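Side-chain contact in 1-pyrroline-5-carboxylate dehydrogenase (Thermus thermophilus, PDB 1UZB), which probably catalyses the NAD(P)-dependent oxidation of the proline-derived semialdehyde, in equilibrium with 1-pyrroline-5-carboxylate, to glutamate, as an aldehyde dehydrogenase family member: residues A[296-301]-A[454-459]. Residues are numbered along the deposited sequence; the frame is centred on the assembly and turned at random.
Sequences IVDETA and REHLEW
His-456 and Asp-298 meet through one nearly linear hydrogen bond, a worked example of how a single His-carboxylate pair can tie a helix to the loop at the end of a neighbouring strand. His-456 ND1 donates to Asp-298 OD2 at 2.8 Å, with an N-H...O angle of 177°. The acceptor lies in the imidazole plane, yet the ring approaches from above the carboxylate plane, the two planes standing 65° apart. With CG anti to its carbonyl carbon (chi1 -74°), the histidine extends from the first turn of helix 454-463 toward the loop after strand 293-297; its ring also stacks on Phe-431. The carboxylate is fixed from its other oxygen: OD1 of Asp-298 accepts from Thr-300 N at 2.8 Å, an Asx turn within the type I turn 298-301, and pairs with Thr-300 OG1 at 2.7 Å. Ser-451 OG adds a second partner for OD2. Replacing Asp-298 by alanine removes both oxygens, which would probably leave His-456 ND1 without this acceptor and the turn without its side-chain bonds. The buried carboxylate thus divides its work, OD1 shaping its own turn and OD2 reaching the helix, and its charge would be expected to stabilise a protonated imidazole.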
ATOM      1  N   ILE A 296     -19.061 -25.028  25.689  1.00  4.67           N
ATOM      2  CA  ILE A 296     -20.492 -24.873  25.896  1.00  5.12           C
ATOM      3  C   ILE A 296     -21.200 -25.498  24.708  1.00  5.06           C
ATOM      4  O   ILE A 296     -20.774 -25.316  23.570  1.00  5.12           O
ATOM      5  CB  ILE A 296     -20.916 -23.385  25.911  1.00  4.22           C
ATOM      6  CG1 ILE A 296     -20.315 -22.661  27.118  1.00  5.21           C
ATOM      7  CG2 ILE A 296     -22.444 -23.278  25.912  1.00  5.38           C
ATOM      8  CD1 ILE A 296     -20.519 -21.154  27.086  1.00  4.57           C
ATOM      9  N   VAL A 297     -22.270 -26.240  24.965  1.00  5.09           N
ATOM     10  CA  VAL A 297     -23.052 -26.814  23.879  1.00  5.16           C
ATOM     11  C   VAL A 297     -24.513 -26.485  24.157  1.00  6.34           C
ATOM     12  O   VAL A 297     -25.003 -26.736  25.257  1.00  6.60           O
ATOM     13  CB  VAL A 297     -22.917 -28.348  23.776  1.00  3.70           C
ATOM     14  CG1 VAL A 297     -23.669 -28.841  22.541  1.00  6.20           C
ATOM     15  CG2 VAL A 297     -21.457 -28.750  23.694  1.00  5.66           C
ATOM     16  N   ASP A 298     -25.206 -25.888  23.187  1.00  6.63           N
ATOM     17  CA  ASP A 298     -26.621 -25.599  23.393  1.00  7.61           C
ATOM     18  C   ASP A 298     -27.481 -26.555  22.571  1.00  7.58           C
ATOM     19  O   ASP A 298     -26.958 -27.397  21.841  1.00  7.27           O
ATOM     20  CB  ASP A 298     -26.975 -24.121  23.114  1.00  8.26           C
ATOM     21  CG  ASP A 298     -26.830 -23.719  21.659  1.00  7.78           C
ATOM     22  OD1 ASP A 298     -27.078 -24.548  20.762  1.00  8.12           O
ATOM     23  OD2 ASP A 298     -26.497 -22.537  21.423  1.00  8.52           O
ATOM     24  N   GLU A 299     -28.799 -26.433  22.695  1.00  9.11           N
ATOM     25  CA  GLU A 299     -29.709 -27.341  22.004  1.00  9.80           C
ATOM     26  C   GLU A 299     -29.757 -27.270  20.482  1.00  9.06           C
ATOM     27  O   GLU A 299     -30.332 -28.153  19.848  1.00  9.60           O
ATOM     28  CB  GLU A 299     -31.129 -27.184  22.557  1.00 13.13           C
ATOM     29  CG  GLU A 299     -31.761 -25.827  22.290  1.00 17.59           C
ATOM     30  CD  GLU A 299     -33.162 -25.718  22.859  1.00 21.08           C
ATOM     31  OE1 GLU A 299     -33.322 -25.892  24.086  1.00 25.53           O
ATOM     32  OE2 GLU A 299     -34.103 -25.458  22.082  1.00 23.87           O
ATOM     33  N   THR A 300     -29.150 -26.246  19.891  1.00  8.65           N
ATOM     34  CA  THR A 300     -29.166 -26.106  18.433  1.00  7.29           C
ATOM     35  C   THR A 300     -27.946 -26.724  17.762  1.00  8.01           C
ATOM     36  O   THR A 300     -27.862 -26.767  16.535  1.00  7.98           O
ATOM     37  CB  THR A 300     -29.200 -24.626  18.008  1.00  7.42           C
ATOM     38  OG1 THR A 300     -27.913 -24.035  18.237  1.00  7.96           O
ATOM     39  CG2 THR A 300     -30.255 -23.869  18.793  1.00  8.92           C
ATOM     40  N   ALA A 301     -27.002 -27.203  18.559  1.00  7.69           N
ATOM     41  CA  ALA A 301     -25.772 -27.774  18.026  1.00  8.41           C
ATOM     42  C   ALA A 301     -25.893 -29.129  17.348  1.00  8.12           C
ATOM     43  O   ALA A 301     -26.887 -29.839  17.495  1.00  8.92           O
ATOM     44  CB  ALA A 301     -24.739 -27.869  19.143  1.00  8.77           C
ATOM     45  N   ARG A 454     -26.591 -18.195  15.294  1.00  7.09           N
ATOM     46  CA  ARG A 454     -25.655 -17.103  15.053  1.00  7.07           C
ATOM     47  C   ARG A 454     -25.563 -16.135  16.219  1.00  6.87           C
ATOM     48  O   ARG A 454     -24.472 -15.700  16.594  1.00  7.16           O
ATOM     49  CB  ARG A 454     -26.052 -16.317  13.798  1.00  7.11           C
ATOM     50  CG  ARG A 454     -26.246 -17.148  12.539  1.00  7.84           C
ATOM     51  CD  ARG A 454     -25.080 -18.090  12.273  1.00  6.99           C
ATOM     52  NE  ARG A 454     -23.790 -17.408  12.204  1.00  6.10           N
ATOM     53  CZ  ARG A 454     -22.625 -18.037  12.090  1.00  5.98           C
ATOM     54  NH1 ARG A 454     -21.500 -17.342  12.037  1.00  6.54           N
ATOM     55  NH2 ARG A 454     -22.586 -19.360  12.019  1.00  6.91           N
ATOM     56  N   GLU A 455     -26.711 -15.788  16.786  1.00  6.89           N
ATOM     57  CA  GLU A 455     -26.741 -14.844  17.891  1.00  7.00           C
ATOM     58  C   GLU A 455     -25.962 -15.349  19.102  1.00  7.29           C
ATOM     59  O   GLU A 455     -25.342 -14.566  19.815  1.00  8.64           O
ATOM     60  CB  GLU A 455     -28.190 -14.527  18.272  1.00  8.25           C
ATOM     61  CG  GLU A 455     -28.963 -13.758  17.194  1.00 10.53           C
ATOM     62  CD  GLU A 455     -29.540 -14.640  16.091  1.00 10.83           C
ATOM     63  OE1 GLU A 455     -29.309 -15.870  16.089  1.00  8.97           O
ATOM     64  OE2 GLU A 455     -30.244 -14.089  15.215  1.00 12.36           O
ATOM     65  N   HIS A 456     -25.986 -16.657  19.335  1.00  7.34           N
ATOM     66  CA  HIS A 456     -25.246 -17.208  20.464  1.00  7.16           C
ATOM     67  C   HIS A 456     -23.747 -17.157  20.203  1.00  7.34           C
ATOM     68  O   HIS A 456     -22.972 -16.794  21.087  1.00  6.32           O
ATOM     69  CB  HIS A 456     -25.689 -18.644  20.744  1.00  7.53           C
ATOM     70  CG  HIS A 456     -27.032 -18.738  21.395  1.00  8.84           C
ATOM     71  ND1 HIS A 456     -27.600 -19.937  21.762  1.00  8.53           N
ATOM     72  CD2 HIS A 456     -27.912 -17.775  21.759  1.00  8.10           C
ATOM     73  CE1 HIS A 456     -28.773 -19.709  22.327  1.00  8.28           C
ATOM     74  NE2 HIS A 456     -28.985 -18.405  22.338  1.00  9.16           N
ATOM     75  N   LEU A 457     -23.341 -17.510  18.985  1.00  6.98           N
ATOM     76  CA  LEU A 457     -21.930 -17.482  18.634  1.00  6.44           C
ATOM     77  C   LEU A 457     -21.377 -16.065  18.718  1.00  6.89           C
ATOM     78  O   LEU A 457     -20.329 -15.842  19.321  1.00  6.67           O
ATOM     79  CB  LEU A 457     -21.712 -18.041  17.224  1.00  7.07           C
ATOM     80  CG  LEU A 457     -22.073 -19.514  16.991  1.00  6.37           C
ATOM     81  CD1 LEU A 457     -21.721 -19.887  15.560  1.00  9.20           C
ATOM     82  CD2 LEU A 457     -21.317 -20.414  17.969  1.00  7.43           C
ATOM     83  N   GLU A 458     -22.080 -15.101  18.132  1.00  7.29           N
ATOM     84  CA  GLU A 458     -21.592 -13.730  18.157  1.00  7.59           C
ATOM     85  C   GLU A 458     -21.621 -13.151  19.570  1.00  8.10           C
ATOM     86  O   GLU A 458     -20.806 -12.301  19.918  1.00  7.82           O
ATOM     87  CB  GLU A 458     -22.385 -12.869  17.170  1.00  9.77           C
ATOM     88  CG  GLU A 458     -22.279 -13.367  15.723  1.00  9.52           C
ATOM     89  CD  GLU A 458     -20.846 -13.446  15.203  1.00  9.04           C
ATOM     90  OE1 GLU A 458     -20.644 -14.001  14.099  1.00  8.98           O
ATOM     91  OE2 GLU A 458     -19.922 -12.955  15.884  1.00 12.93           O
ATOM     92  N   TRP A 459     -22.559 -13.624  20.384  1.00  7.96           N
ATOM     93  CA  TRP A 459     -22.662 -13.192  21.774  1.00  8.10           C
ATOM     94  C   TRP A 459     -21.390 -13.681  22.488  1.00  7.63           C
ATOM     95  O   TRP A 459     -20.736 -12.933  23.212  1.00  7.16           O
ATOM     96  CB  TRP A 459     -23.917 -13.821  22.389  1.00 10.73           C
ATOM     97  CG  TRP A 459     -24.231 -13.450  23.805  1.00 15.26           C
ATOM     98  CD1 TRP A 459     -23.543 -12.595  24.611  1.00 16.31           C
ATOM     99  CD2 TRP A 459     -25.331 -13.940  24.580  1.00 17.00           C
ATOM    100  NE1 TRP A 459     -24.148 -12.520  25.847  1.00 19.30           N
ATOM    101  CE2 TRP A 459     -25.247 -13.336  25.853  1.00 18.45           C
ATOM    102  CE3 TRP A 459     -26.382 -14.831  24.321  1.00 19.24           C
ATOM    103  CZ2 TRP A 459     -26.177 -13.595  26.869  1.00 20.00           C
ATOM    104  CZ3 TRP A 459     -27.306 -15.090  25.330  1.00 19.28           C
ATOM    105  CH2 TRP A 459     -27.195 -14.472  26.589  1.00 20.51           C
TER